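Local structure of pseudouridine synthase (Pyrococcus abyssi, 2AUS) at residues V48-K53 with G206-D211; V88-L93 with L200-S205; M114-D119 with R166-R171; G118-D123 with L189-G194. The protein probably isomerises uridine to pseudouridine in RNA, acting as a Cbf5-type pseudouridine synthase. One frame throughout, in Å; residues are numbered along the deposited sequence.

Contact 1 of 4, residues V48-K53 with G206-D211; sequences VINLDK and GPFKED
N50 and F208 meet where two beta sheets of the pseudouridine synthase domain come together. N50 lies on strand 47-53, and F208 belongs to the short strand 208-209. The one hydrogen bond between the segments runs from side chain to backbone. N50 ND2 donates a hydrogen bond to K209 O at 2.9 Å, with an N-H...O angle of 153°. The oxygen lies in the plane of the N50 amide, while the donor is tilted out of the K209 carbonyl plane. ND2 also bonds to T213 OG1, so two acceptors hold the amide's rotation. T213 OG1 in turn bonds to D211 OD2, which stays 3.8 Å from N50 ND2. N50 OD1 is buried without a polar partner in the model and lies 3.5 Å from F208 CB.

Strand 47-53 belongs to a mixed sheet and pairs antiparallel with 88-93 and 241-242 and parallel with 214-215. Strand 208-209 is an outer strand of the antiparallel sheet. F208 lies between the two sheets. Its CG is anti to the carbonyl carbon (chi1 -59°), and the ring reaches V48 and N50 with its rim. V48 CG2 lies in the ring plane, 4.0 Å from F208 CZ, and N50 CB is 3.7 Å from F208 CD2. The amide and ring planes are 56° apart, so they do not stack. V88 and P90 also pack on the ring. D52 OD2 and E210 OE2 are 4.9 Å apart. R201 forms a salt bridge with both and probably offsets their like charges; E210 OE2 also pairs with a basic side chain of another protein chain.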
loop_
_atom_site.group_PDB
_atom_site.type_symbol
_atom_site.label_atom_id
_atom_site.label_comp_id
_atom_site.label_asym_id
_atom_site.label_seq_id
_atom_site.Cartn_x
_atom_site.Cartn_y
_atom_site.Cartn_z
ATOM N N VAL A 48 8.561 10.895 22.969
ATOM C CA VAL A 48 7.240 10.647 22.394
ATOM C C VAL A 48 7.221 11.352 21.048
ATOM O O VAL A 48 7.669 12.495 20.937
ATOM C CB VAL A 48 6.105 11.233 23.261
ATOM C CG1 VAL A 48 5.923 10.406 24.518
ATOM C CG2 VAL A 48 6.434 12.676 23.636
ATOM N N ILE A 49 6.716 10.674 20.026
ATOM C CA ILE A 49 6.658 11.254 18.690
ATOM C C ILE A 49 5.264 11.762 18.379
ATOM O O ILE A 49 4.275 11.068 18.620
ATOM C CB ILE A 49 7.023 10.211 17.606
ATOM C CG1 ILE A 49 8.422 9.658 17.866
ATOM C CG2 ILE A 49 6.953 10.845 16.216
ATOM C CD1 ILE A 49 8.853 8.591 16.860
ATOM N N ASN A 50 5.174 12.983 17.867
ATOM C CA ASN A 50 3.879 13.533 17.474
ATOM C C ASN A 50 3.799 13.189 15.988
ATOM O O ASN A 50 4.140 13.990 15.117
ATOM C CB ASN A 50 3.845 15.038 17.701
ATOM C CG ASN A 50 2.513 15.654 17.321
ATOM O OD1 ASN A 50 1.487 14.972 17.268
ATOM N ND2 ASN A 50 2.522 16.954 17.065
ATOM N N LEU A 51 3.366 11.964 15.712
ATOM C CA LEU A 51 3.298 11.476 14.346
ATOM C C LEU A 51 2.006 11.761 13.594
ATOM O O LEU A 51 0.915 11.706 14.164
ATOM C CB LEU A 51 3.543 9.970 14.343
ATOM C CG LEU A 51 3.792 9.392 12.950
ATOM C CD1 LEU A 51 5.290 9.498 12.618
ATOM C CD2 LEU A 51 3.335 7.949 12.903
ATOM N N ASP A 52 2.142 12.070 12.309
ATOM C CA ASP A 52 0.982 12.308 11.448
ATOM C C ASP A 52 0.771 10.955 10.797
ATOM O O ASP A 52 1.464 10.605 9.840
ATOM C CB ASP A 52 1.289 13.344 10.357
ATOM C CG ASP A 52 0.044 13.752 9.557
ATOM O OD1 ASP A 52 -0.962 13.007 9.565
ATOM O OD2 ASP A 52 0.070 14.823 8.913
ATOM N N LYS A 53 -0.161 10.180 11.340
ATOM C CA LYS A 53 -0.435 8.854 10.809
ATOM C C LYS A 53 -0.958 8.927 9.377
ATOM O O LYS A 53 -1.825 9.741 9.064
ATOM C CB LYS A 53 -1.467 8.138 11.684
ATOM C CG LYS A 53 -1.945 6.807 11.118
ATOM C CD LYS A 53 -3.149 6.275 11.872
ATOM C CE LYS A 53 -3.661 4.981 11.249
ATOM N NZ LYS A 53 -3.985 5.165 9.798
ATOM N N GLY A 206 -5.018 15.713 23.149
ATOM C CA GLY A 206 -4.411 16.244 24.353
ATOM C C GLY A 206 -3.449 17.347 23.961
ATOM O O GLY A 206 -3.820 18.264 23.226
ATOM N N PRO A 207 -2.192 17.278 24.409
ATOM C CA PRO A 207 -1.229 18.326 24.057
ATOM C C PRO A 207 -0.607 18.206 22.661
ATOM O O PRO A 207 0.168 19.074 22.243
ATOM C CB PRO A 207 -0.195 18.220 25.172
ATOM C CG PRO A 207 -0.176 16.738 25.456
ATOM C CD PRO A 207 -1.640 16.352 25.415
ATOM N N PHE A 208 -0.935 17.139 21.937
ATOM C CA PHE A 208 -0.382 16.965 20.597
ATOM C C PHE A 208 -1.287 17.545 19.520
ATOM O O PHE A 208 -2.460 17.193 19.413
ATOM C CB PHE A 208 -0.108 15.484 20.321
ATOM C CG PHE A 208 0.854 14.871 21.292
ATOM C CD1 PHE A 208 0.406 14.346 22.501
ATOM C CD2 PHE A 208 2.219 14.871 21.024
ATOM C CE1 PHE A 208 1.309 13.834 23.432
ATOM C CE2 PHE A 208 3.131 14.364 21.945
ATOM C CZ PHE A 208 2.676 13.842 23.155
ATOM N N LYS A 209 -0.727 18.441 18.717
ATOM C CA LYS A 209 -1.487 19.080 17.660
ATOM C C LYS A 209 -0.626 19.313 16.426
ATOM O O LYS A 209 0.584 19.055 16.435
ATOM C CB LYS A 209 -2.044 20.412 18.158
ATOM C CG LYS A 209 -0.974 21.406 18.555
ATOM C CD LYS A 209 -1.565 22.757 18.950
ATOM C CE LYS A 209 -2.404 22.660 20.214
ATOM N NZ LYS A 209 -2.868 24.003 20.690
ATOM N N GLU A 210 -1.261 19.796 15.363
ATOM C CA GLU A 210 -0.570 20.078 14.112
ATOM C C GLU A 210 0.263 21.343 14.223
ATOM O O GLU A 210 -0.195 22.440 13.899
ATOM C CB GLU A 210 -1.577 20.233 12.972
ATOM C CG GLU A 210 -2.241 18.940 12.554
ATOM C CD GLU A 210 -3.101 19.120 11.324
ATOM O OE1 GLU A 210 -4.190 19.720 11.435
ATOM O OE2 GLU A 210 -2.683 18.673 10.241
ATOM N N ASP A 211 1.488 21.181 14.696
ATOM C CA ASP A 211 2.408 22.293 14.841
ATOM C C ASP A 211 3.768 21.823 14.344
ATOM O O ASP A 211 3.858 20.783 13.688
ATOM C CB ASP A 211 2.468 22.742 16.300
ATOM C CG ASP A 211 2.898 21.630 17.243
ATOM O OD1 ASP A 211 2.719 21.808 18.466
ATOM O OD2 ASP A 211 3.414 20.591 16.771
#

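Contact 2 of 4, residues V88-L93 with L200-S205; sequences VLPVAL and LRRTRS
V88 and R202 share a backbone hydrogen bond. V88 N donates to R202 O over 3.0 Å with an angle of 148° at the hydrogen. The donor stands above that carbonyl's plane. A second bond, from R202 NH1 to V88 O, is less sure, because V88 O sits too close to R202 CD in the model. The R202 chain leaves with CG anti to the backbone N (chi1 -180°) and bends at chi3, which turns the guanidinium back to strand 88-93.

The two strands belong to different sheets. Strand 88-93 pairs with 47-53 in the mixed sheet, and 195-205 runs through the antiparallel one. The axes of 88-93 and 200-205 come within 6.7 Å, at 47°. T203 and R204 both face E109 in a classic beta bulge.

R202 NH2 also forms a salt bridge with a bound phosphate ion, probably from the crystallisation liquor, and a weak hydrogen bond with G79 O. A leucine here would probably leave the phosphate and G79 O without this charged partner.

V88 also makes van der Waals contacts. Its CG2 lies 3.6 Å from the backbone carbon T203 C, and its CG1 is 4.1 Å from S205 CB. P90 CG is 4.3 Å from the same S205 CB.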
loop_
_atom_site.group_PDB
_atom_site.type_symbol
_atom_site.label_atom_id
_atom_site.label_comp_id
_atom_site.label_asym_id
_atom_site.label_seq_id
_atom_site.Cartn_x
_atom_site.Cartn_y
_atom_site.Cartn_z
ATOM N N VAL A 88 -2.776 13.276 13.905
ATOM C CA VAL A 88 -2.077 13.179 15.176
ATOM C C VAL A 88 -2.141 11.822 15.852
ATOM O O VAL A 88 -3.188 11.385 16.335
ATOM C CB VAL A 88 -2.588 14.259 16.140
ATOM C CG1 VAL A 88 -1.856 14.173 17.476
ATOM C CG2 VAL A 88 -2.380 15.631 15.510
ATOM N N LEU A 89 -0.998 11.151 15.878
ATOM C CA LEU A 89 -0.889 9.849 16.516
ATOM C C LEU A 89 0.326 9.865 17.437
ATOM O O LEU A 89 1.457 9.636 16.997
ATOM C CB LEU A 89 -0.722 8.736 15.473
ATOM C CG LEU A 89 -0.641 7.348 16.107
ATOM C CD1 LEU A 89 -2.007 6.973 16.673
ATOM C CD2 LEU A 89 -0.193 6.331 15.081
ATOM N N PRO A 90 0.112 10.153 18.729
ATOM C CA PRO A 90 1.246 10.177 19.656
ATOM C C PRO A 90 1.805 8.770 19.829
ATOM O O PRO A 90 1.066 7.829 20.129
ATOM C CB PRO A 90 0.630 10.707 20.948
ATOM C CG PRO A 90 -0.492 11.561 20.465
ATOM C CD PRO A 90 -1.093 10.698 19.368
ATOM N N VAL A 91 3.106 8.624 19.629
ATOM C CA VAL A 91 3.744 7.326 19.784
ATOM C C VAL A 91 4.869 7.465 20.806
ATOM O O VAL A 91 5.872 8.139 20.549
ATOM C CB VAL A 91 4.326 6.814 18.438
ATOM C CG1 VAL A 91 4.926 5.428 18.619
ATOM C CG2 VAL A 91 3.232 6.763 17.383
ATOM N N ALA A 92 4.685 6.848 21.972
ATOM C CA ALA A 92 5.691 6.900 23.029
ATOM C C ALA A 92 6.746 5.835 22.735
ATOM O O ALA A 92 6.418 4.737 22.276
ATOM C CB ALA A 92 5.036 6.658 24.393
ATOM N N LEU A 93 8.007 6.157 23.007
ATOM C CA LEU A 93 9.108 5.245 22.715
ATOM C C LEU A 93 9.818 4.616 23.914
ATOM O O LEU A 93 9.955 5.226 24.979
ATOM C CB LEU A 93 10.172 5.972 21.884
ATOM C CG LEU A 93 9.682 6.914 20.783
ATOM C CD1 LEU A 93 10.873 7.657 20.204
ATOM C CD2 LEU A 93 8.952 6.124 19.693
ATOM N N LEU A 200 -11.845 11.179 7.733
ATOM C CA LEU A 200 -11.596 11.659 9.083
ATOM C C LEU A 200 -10.104 11.881 9.316
ATOM O O LEU A 200 -9.285 11.057 8.929
ATOM C CB LEU A 200 -12.108 10.629 10.091
ATOM C CG LEU A 200 -12.597 11.084 11.470
ATOM C CD1 LEU A 200 -12.083 10.111 12.508
ATOM C CD2 LEU A 200 -12.145 12.503 11.774
ATOM N N ARG A 201 -9.763 12.990 9.960
ATOM C CA ARG A 201 -8.373 13.303 10.269
ATOM C C ARG A 201 -8.306 13.891 11.675
ATOM O O ARG A 201 -8.999 14.861 11.981
ATOM C CB ARG A 201 -7.812 14.319 9.269
ATOM C CG ARG A 201 -6.375 14.753 9.568
ATOM C CD ARG A 201 -5.861 15.757 8.544
ATOM N NE ARG A 201 -4.581 16.345 8.940
ATOM C CZ ARG A 201 -3.423 15.688 8.952
ATOM N NH1 ARG A 201 -3.378 14.417 8.586
ATOM N NH2 ARG A 201 -2.305 16.303 9.338
ATOM N N ARG A 202 -7.489 13.296 12.536
ATOM C CA ARG A 202 -7.351 13.809 13.888
ATOM C C ARG A 202 -6.352 14.962 13.838
ATOM O O ARG A 202 -5.241 14.817 13.329
ATOM C CB ARG A 202 -6.844 12.725 14.836
ATOM C CG ARG A 202 -6.687 13.214 16.273
ATOM C CD ARG A 202 -5.838 12.256 17.090
ATOM N NE ARG A 202 -6.625 11.152 17.605
ATOM C CZ ARG A 202 -6.124 10.056 18.153
ATOM N NH1 ARG A 202 -4.813 9.887 18.262
ATOM N NH2 ARG A 202 -6.953 9.134 18.612
ATOM N N THR A 203 -6.760 16.109 14.362
ATOM C CA THR A 203 -5.911 17.285 14.350
ATOM C C THR A 203 -5.382 17.612 15.727
ATOM O O THR A 203 -4.572 18.519 15.878
ATOM C CB THR A 203 -6.671 18.508 13.818
ATOM O OG1 THR A 203 -7.827 18.745 14.634
ATOM C CG2 THR A 203 -7.094 18.278 12.373
ATOM N N ARG A 204 -5.834 16.869 16.731
ATOM C CA ARG A 204 -5.387 17.121 18.088
ATOM C C ARG A 204 -5.734 16.008 19.063
ATOM O O ARG A 204 -6.818 15.434 19.019
ATOM C CB ARG A 204 -5.989 18.441 18.578
ATOM C CG ARG A 204 -5.604 18.850 19.983
ATOM C CD ARG A 204 -5.964 20.310 20.213
ATOM N NE ARG A 204 -5.629 20.761 21.560
ATOM C CZ ARG A 204 -4.411 20.705 22.091
ATOM N NH1 ARG A 204 -3.394 20.213 21.390
ATOM N NH2 ARG A 204 -4.204 21.143 23.327
ATOM N N SER A 205 -4.784 15.694 19.934
ATOM C CA SER A 205 -4.985 14.691 20.968
ATOM C C SER A 205 -4.255 15.195 22.194
ATOM O O SER A 205 -3.023 15.130 22.270
ATOM C CB SER A 205 -4.421 13.336 20.565
ATOM O OG SER A 205 -4.582 12.434 21.647
#

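Contact 3 of 4, residues M114-D119 with R166-R171; sequences MHLHGD and RDVLFR
M114 and V168 form a hydrogen-bonded pair in the antiparallel sheet, where strand 108-116 runs beside 167-174. M114 N donates to V168 O at 2.7 Å, almost straight at 178°, and V168 N returns a bond to M114 O. The M114 chain bends at chi3 (77°). That bend lays CE against V168 CB at 3.7 Å. M114 CB meets the edge of the F170 ring. This face of the sheet is covered by helices 122-131 and 180-191, through M129 and I184 among others.

H115 is on the other face and pairs with D167 without backbone bonds. H115 ND1 donates to D167 OD1 at 3.0 Å, from well above the carboxylate plane. D167 OD2 forms a salt bridge with a basic side chain of another protein chain. L116 N closes the pairing with a bond of 2.7 Å to R166 O. L116 CD1 also reaches V168 CG2.

Beyond L116 the chain leaves the strand and passes over one face of the R166 guanidinium, whose side chain is extended from CG to NE. H117 O is close to R166 NH1, but the angle is too poor for a hydrogen bond. G118 CA lies 3.5 Å above the centre of the guanidinium plane. D119 supplies the salt bridge: R166 NE points straight at D119 OD1, 2.8 Å away. With a serine in place of R166, D119 would probably lose its charged mate and the loop at G118 the flat group it rests on. In the bridge, D119 OD1 lies in the guanidinium plane, but R166 NE stands above the carboxylate plane.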
loop_
_atom_site.group_PDB
_atom_site.type_symbol
_atom_site.label_atom_id
_atom_site.label_comp_id
_atom_site.label_asym_id
_atom_site.label_seq_id
_atom_site.Cartn_x
_atom_site.Cartn_y
_atom_site.Cartn_z
ATOM N N MET A 114 -18.344 14.955 6.023
ATOM C CA MET A 114 -19.599 14.230 6.130
ATOM C C MET A 114 -20.351 14.301 4.808
ATOM O O MET A 114 -20.477 15.369 4.210
ATOM C CB MET A 114 -20.455 14.836 7.246
ATOM C CG MET A 114 -21.917 14.385 7.242
ATOM S SD MET A 114 -22.834 15.035 8.652
ATOM C CE MET A 114 -23.127 16.745 8.135
ATOM N N HIS A 115 -20.843 13.158 4.350
ATOM C CA HIS A 115 -21.595 13.119 3.111
ATOM C C HIS A 115 -23.063 12.809 3.405
ATOM O O HIS A 115 -23.384 11.727 3.892
ATOM C CB HIS A 115 -21.030 12.056 2.171
ATOM C CG HIS A 115 -21.709 12.021 0.842
ATOM N ND1 HIS A 115 -21.648 13.073 -0.050
ATOM C CD2 HIS A 115 -22.512 11.090 0.274
ATOM C CE1 HIS A 115 -22.388 12.790 -1.106
ATOM N NE2 HIS A 115 -22.923 11.595 -0.935
ATOM N N LEU A 116 -23.946 13.761 3.116
ATOM C CA LEU A 116 -25.376 13.569 3.346
ATOM C C LEU A 116 -25.967 12.723 2.228
ATOM O O LEU A 116 -25.587 12.866 1.065
ATOM C CB LEU A 116 -26.085 14.919 3.412
ATOM C CG LEU A 116 -25.611 15.783 4.579
ATOM C CD1 LEU A 116 -26.323 17.119 4.553
ATOM C CD2 LEU A 116 -25.866 15.045 5.891
ATOM N N HIS A 117 -26.889 11.832 2.585
ATOM C CA HIS A 117 -27.517 10.951 1.611
ATOM C C HIS A 117 -28.739 11.575 0.942
ATOM O O HIS A 117 -29.419 10.932 0.144
ATOM C CB HIS A 117 -27.888 9.627 2.281
ATOM C CG HIS A 117 -26.703 8.832 2.733
ATOM N ND1 HIS A 117 -25.747 8.360 1.858
ATOM C CD2 HIS A 117 -26.309 8.438 3.968
ATOM C CE1 HIS A 117 -24.816 7.710 2.535
ATOM N NE2 HIS A 117 -25.133 7.742 3.817
ATOM N N GLY A 118 -29.000 12.836 1.267
ATOM C CA GLY A 118 -30.125 13.543 0.688
ATOM C C GLY A 118 -29.885 15.033 0.784
ATOM O O GLY A 118 -29.159 15.488 1.669
ATOM N N ASP A 119 -30.490 15.799 -0.118
ATOM C CA ASP A 119 -30.312 17.247 -0.119
ATOM C C ASP A 119 -30.933 17.916 1.103
ATOM O O ASP A 119 -32.071 17.636 1.475
ATOM C CB ASP A 119 -30.902 17.847 -1.393
ATOM C CG ASP A 119 -30.374 17.180 -2.646
ATOM O OD1 ASP A 119 -29.143 17.003 -2.751
ATOM O OD2 ASP A 119 -31.193 16.830 -3.525
ATOM N N ARG A 166 -24.133 18.169 -0.652
ATOM C CA ARG A 166 -24.248 17.089 0.310
ATOM C C ARG A 166 -22.982 16.868 1.120
ATOM O O ARG A 166 -22.962 16.037 2.030
ATOM C CB ARG A 166 -24.619 15.796 -0.407
ATOM C CG ARG A 166 -25.942 15.879 -1.126
ATOM C CD ARG A 166 -26.459 14.514 -1.473
ATOM N NE ARG A 166 -27.776 14.600 -2.084
ATOM C CZ ARG A 166 -28.485 13.543 -2.462
ATOM N NH1 ARG A 166 -27.994 12.320 -2.287
ATOM N NH2 ARG A 166 -29.677 13.709 -3.021
ATOM N N ASP A 167 -21.928 17.606 0.792
ATOM C CA ASP A 167 -20.662 17.462 1.493
ATOM C C ASP A 167 -20.454 18.546 2.534
ATOM O O ASP A 167 -20.551 19.742 2.246
ATOM C CB ASP A 167 -19.506 17.456 0.493
ATOM C CG ASP A 167 -19.519 16.224 -0.403
ATOM O OD1 ASP A 167 -19.404 15.096 0.128
ATOM O OD2 ASP A 167 -19.646 16.391 -1.636
ATOM N N VAL A 168 -20.175 18.109 3.754
ATOM C CA VAL A 168 -19.967 19.030 4.858
ATOM C C VAL A 168 -18.617 18.766 5.493
ATOM O O VAL A 168 -18.368 17.685 6.015
ATOM C CB VAL A 168 -21.074 18.874 5.931
ATOM C CG1 VAL A 168 -20.874 19.894 7.054
ATOM C CG2 VAL A 168 -22.442 19.053 5.290
ATOM N N LEU A 169 -17.743 19.761 5.420
ATOM C CA LEU A 169 -16.411 19.669 5.999
ATOM C C LEU A 169 -16.464 20.435 7.322
ATOM O O LEU A 169 -16.728 21.641 7.339
ATOM C CB LEU A 169 -15.382 20.305 5.055
ATOM C CG LEU A 169 -13.937 20.401 5.557
ATOM C CD1 LEU A 169 -13.330 19.010 5.682
ATOM C CD2 LEU A 169 -13.113 21.252 4.590
ATOM N N PHE A 170 -16.222 19.747 8.433
ATOM C CA PHE A 170 -16.275 20.432 9.716
ATOM C C PHE A 170 -15.203 20.001 10.695
ATOM O O PHE A 170 -14.631 18.919 10.579
ATOM C CB PHE A 170 -17.657 20.255 10.346
ATOM C CG PHE A 170 -17.955 18.852 10.802
ATOM C CD1 PHE A 170 -17.800 18.493 12.138
ATOM C CD2 PHE A 170 -18.430 17.901 9.904
ATOM C CE1 PHE A 170 -18.120 17.206 12.577
ATOM C CE2 PHE A 170 -18.751 16.614 10.331
ATOM C CZ PHE A 170 -18.597 16.267 11.673
ATOM N N ARG A 171 -14.927 20.880 11.651
ATOM C CA ARG A 171 -13.936 20.626 12.685
ATOM C C ARG A 171 -14.722 20.406 13.965
ATOM O O ARG A 171 -15.692 21.112 14.228
ATOM C CB ARG A 171 -13.005 21.829 12.825
ATOM C CG ARG A 171 -12.147 21.818 14.078
ATOM C CD ARG A 171 -11.189 23.002 14.076
ATOM N NE ARG A 171 -10.053 22.753 13.196
ATOM C CZ ARG A 171 -9.603 23.606 12.282
ATOM N NH1 ARG A 171 -10.197 24.782 12.113
ATOM N NH2 ARG A 171 -8.550 23.283 11.538
#

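Contact 4 of 4, residues G118-D123 with L189-G194; sequences GDVPED and LALGVG
The backbones at G118 and V193 pass close, with 4.9 Å between G118 CA and V193 CA. They then spread apart, to 7.4 Å between V120 CA and L191 CA. No hydrogen bond links the segments. G118 to V120 is an extended loop, and P121 takes the N-cap position of helix 122-131. On the other side, helix 180-191 runs out at G192, which has a positive phi of 83° and whose N bonds to L189 O. G118 lets the chains approach: a CB there would clash with V193 CB, which already lies 3.7 Å from G118 CA.

The side-chain contact is apolar. V120 stands with CG1 anti to the backbone N (chi1 -179°), which sends its two methyl groups to different partners. CG1 meets L191 CD2 at 3.9 Å, and the two side chains cross at about a right angle. CG2 meets V193 CG2 at 3.6 Å. V193 CG2 also lies 3.6 Å from G118 O, so this methyl is wedged between a valine branch and a backbone carbonyl. V193 CG1 is 4.1 Å from D119 O. The CB of D119 points away from 189-194, and its carboxylate pairs with R166 instead.

The contact thus joins the turn leading into helix 122-131 to the turn leaving helix 180-191. V120 also rests on I125, and L191 on V128, both from helix 122-131. L116, at the end of strand 108-116, packs against L191 and V193 from the sheet side.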
loop_
_atom_site.group_PDB
_atom_site.type_symbol
_atom_site.label_atom_id
_atom_site.label_comp_id
_atom_site.label_asym_id
_atom_site.label_seq_id
_atom_site.Cartn_x
_atom_site.Cartn_y
_atom_site.Cartn_z
ATOM N N GLY A 118 -29.000 12.836 1.267
ATOM C CA GLY A 118 -30.125 13.543 0.688
ATOM C C GLY A 118 -29.885 15.033 0.784
ATOM O O GLY A 118 -29.159 15.488 1.669
ATOM N N ASP A 119 -30.490 15.799 -0.118
ATOM C CA ASP A 119 -30.312 17.247 -0.119
ATOM C C ASP A 119 -30.933 17.916 1.103
ATOM O O ASP A 119 -32.071 17.636 1.475
ATOM C CB ASP A 119 -30.902 17.847 -1.393
ATOM C CG ASP A 119 -30.374 17.180 -2.646
ATOM O OD1 ASP A 119 -29.143 17.003 -2.751
ATOM O OD2 ASP A 119 -31.193 16.830 -3.525
ATOM N N VAL A 120 -30.159 18.798 1.726
ATOM C CA VAL A 120 -30.586 19.529 2.906
ATOM C C VAL A 120 -30.130 20.974 2.743
ATOM O O VAL A 120 -28.996 21.231 2.344
ATOM C CB VAL A 120 -29.940 18.951 4.194
ATOM C CG1 VAL A 120 -30.435 19.714 5.417
ATOM C CG2 VAL A 120 -30.262 17.465 4.326
ATOM N N PRO A 121 -31.017 21.937 3.031
ATOM C CA PRO A 121 -30.663 23.355 2.907
ATOM C C PRO A 121 -29.481 23.698 3.807
ATOM O O PRO A 121 -29.394 23.213 4.936
ATOM C CB PRO A 121 -31.945 24.064 3.332
ATOM C CG PRO A 121 -33.008 23.115 2.873
ATOM C CD PRO A 121 -32.452 21.781 3.318
ATOM N N GLU A 122 -28.581 24.537 3.305
ATOM C CA GLU A 122 -27.399 24.929 4.059
ATOM C C GLU A 122 -27.734 25.511 5.431
ATOM O O GLU A 122 -27.019 25.271 6.405
ATOM C CB GLU A 122 -26.573 25.935 3.253
ATOM C CG GLU A 122 -25.255 26.298 3.915
ATOM C CD GLU A 122 -24.393 27.217 3.064
ATOM O OE1 GLU A 122 -24.035 26.824 1.928
ATOM O OE2 GLU A 122 -24.067 28.329 3.539
ATOM N N ASP A 123 -28.819 26.275 5.505
ATOM C CA ASP A 123 -29.244 26.889 6.760
ATOM C C ASP A 123 -29.637 25.831 7.789
ATOM O O ASP A 123 -29.355 25.972 8.981
ATOM C CB ASP A 123 -30.429 27.832 6.514
ATOM C CG ASP A 123 -31.589 27.144 5.809
ATOM O OD1 ASP A 123 -31.410 26.713 4.646
ATOM O OD2 ASP A 123 -32.679 27.034 6.416
ATOM N N LEU A 189 -29.252 11.395 11.083
ATOM C CA LEU A 189 -30.592 11.021 11.536
ATOM C C LEU A 189 -31.393 12.271 11.848
ATOM O O LEU A 189 -32.576 12.353 11.534
ATOM C CB LEU A 189 -30.520 10.135 12.785
ATOM C CG LEU A 189 -30.106 8.673 12.581
ATOM C CD1 LEU A 189 -30.023 7.975 13.931
ATOM C CD2 LEU A 189 -31.111 7.970 11.674
ATOM N N ALA A 190 -30.732 13.248 12.460
ATOM C CA ALA A 190 -31.373 14.507 12.817
ATOM C C ALA A 190 -31.790 15.284 11.571
ATOM O O ALA A 190 -32.817 15.961 11.571
ATOM C CB ALA A 190 -30.430 15.346 13.669
ATOM N N LEU A 191 -30.986 15.189 10.513
ATOM C CA LEU A 191 -31.283 15.882 9.260
ATOM C C LEU A 191 -32.366 15.146 8.488
ATOM O O LEU A 191 -32.934 15.680 7.536
ATOM C CB LEU A 191 -30.022 15.993 8.400
ATOM C CG LEU A 191 -28.955 16.947 8.926
ATOM C CD1 LEU A 191 -27.736 16.888 8.026
ATOM C CD2 LEU A 191 -29.511 18.361 8.980
ATOM N N GLY A 192 -32.633 13.910 8.900
ATOM C CA GLY A 192 -33.657 13.107 8.254
ATOM C C GLY A 192 -33.219 12.381 6.997
ATOM O O GLY A 192 -33.876 11.429 6.573
ATOM N N VAL A 193 -32.105 12.807 6.405
ATOM C CA VAL A 193 -31.613 12.191 5.174
ATOM C C VAL A 193 -30.541 11.124 5.375
ATOM O O VAL A 193 -30.301 10.297 4.492
ATOM C CB VAL A 193 -31.052 13.260 4.223
ATOM C CG1 VAL A 193 -32.107 14.317 3.965
ATOM C CG2 VAL A 193 -29.793 13.889 4.821
ATOM N N GLY A 194 -29.897 11.140 6.536
ATOM C CA GLY A 194 -28.850 10.171 6.794
ATOM C C GLY A 194 -27.514 10.725 6.325
ATOM O O GLY A 194 -27.459 11.513 5.380
#

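How the contacts relate
Contacts 1 and 2 lie 5 Å apart between centres, and contacts 3 and 4 lie 9 Å apart. The two pairs are well separated, with contact 1 about 34 Å from contact 4. Contacts 1 and 2 join the mixed sheet, through neighbouring strands 47-53 and 88-93, to the antiparallel sheet, through 208-209 and 195-205. Contact 3 lies on inner strands of the latter, 108-116 and 167-174. Contact 4 shares G118 and D119 with it and carries on to two helix ends. Along the chain, contact 2 is nested within contact 1, and contacts 3 and 4 within contact 2. The antiparallel sheet therefore extends from contacts near the centre of the chain to contact 3, about 30 Å from it.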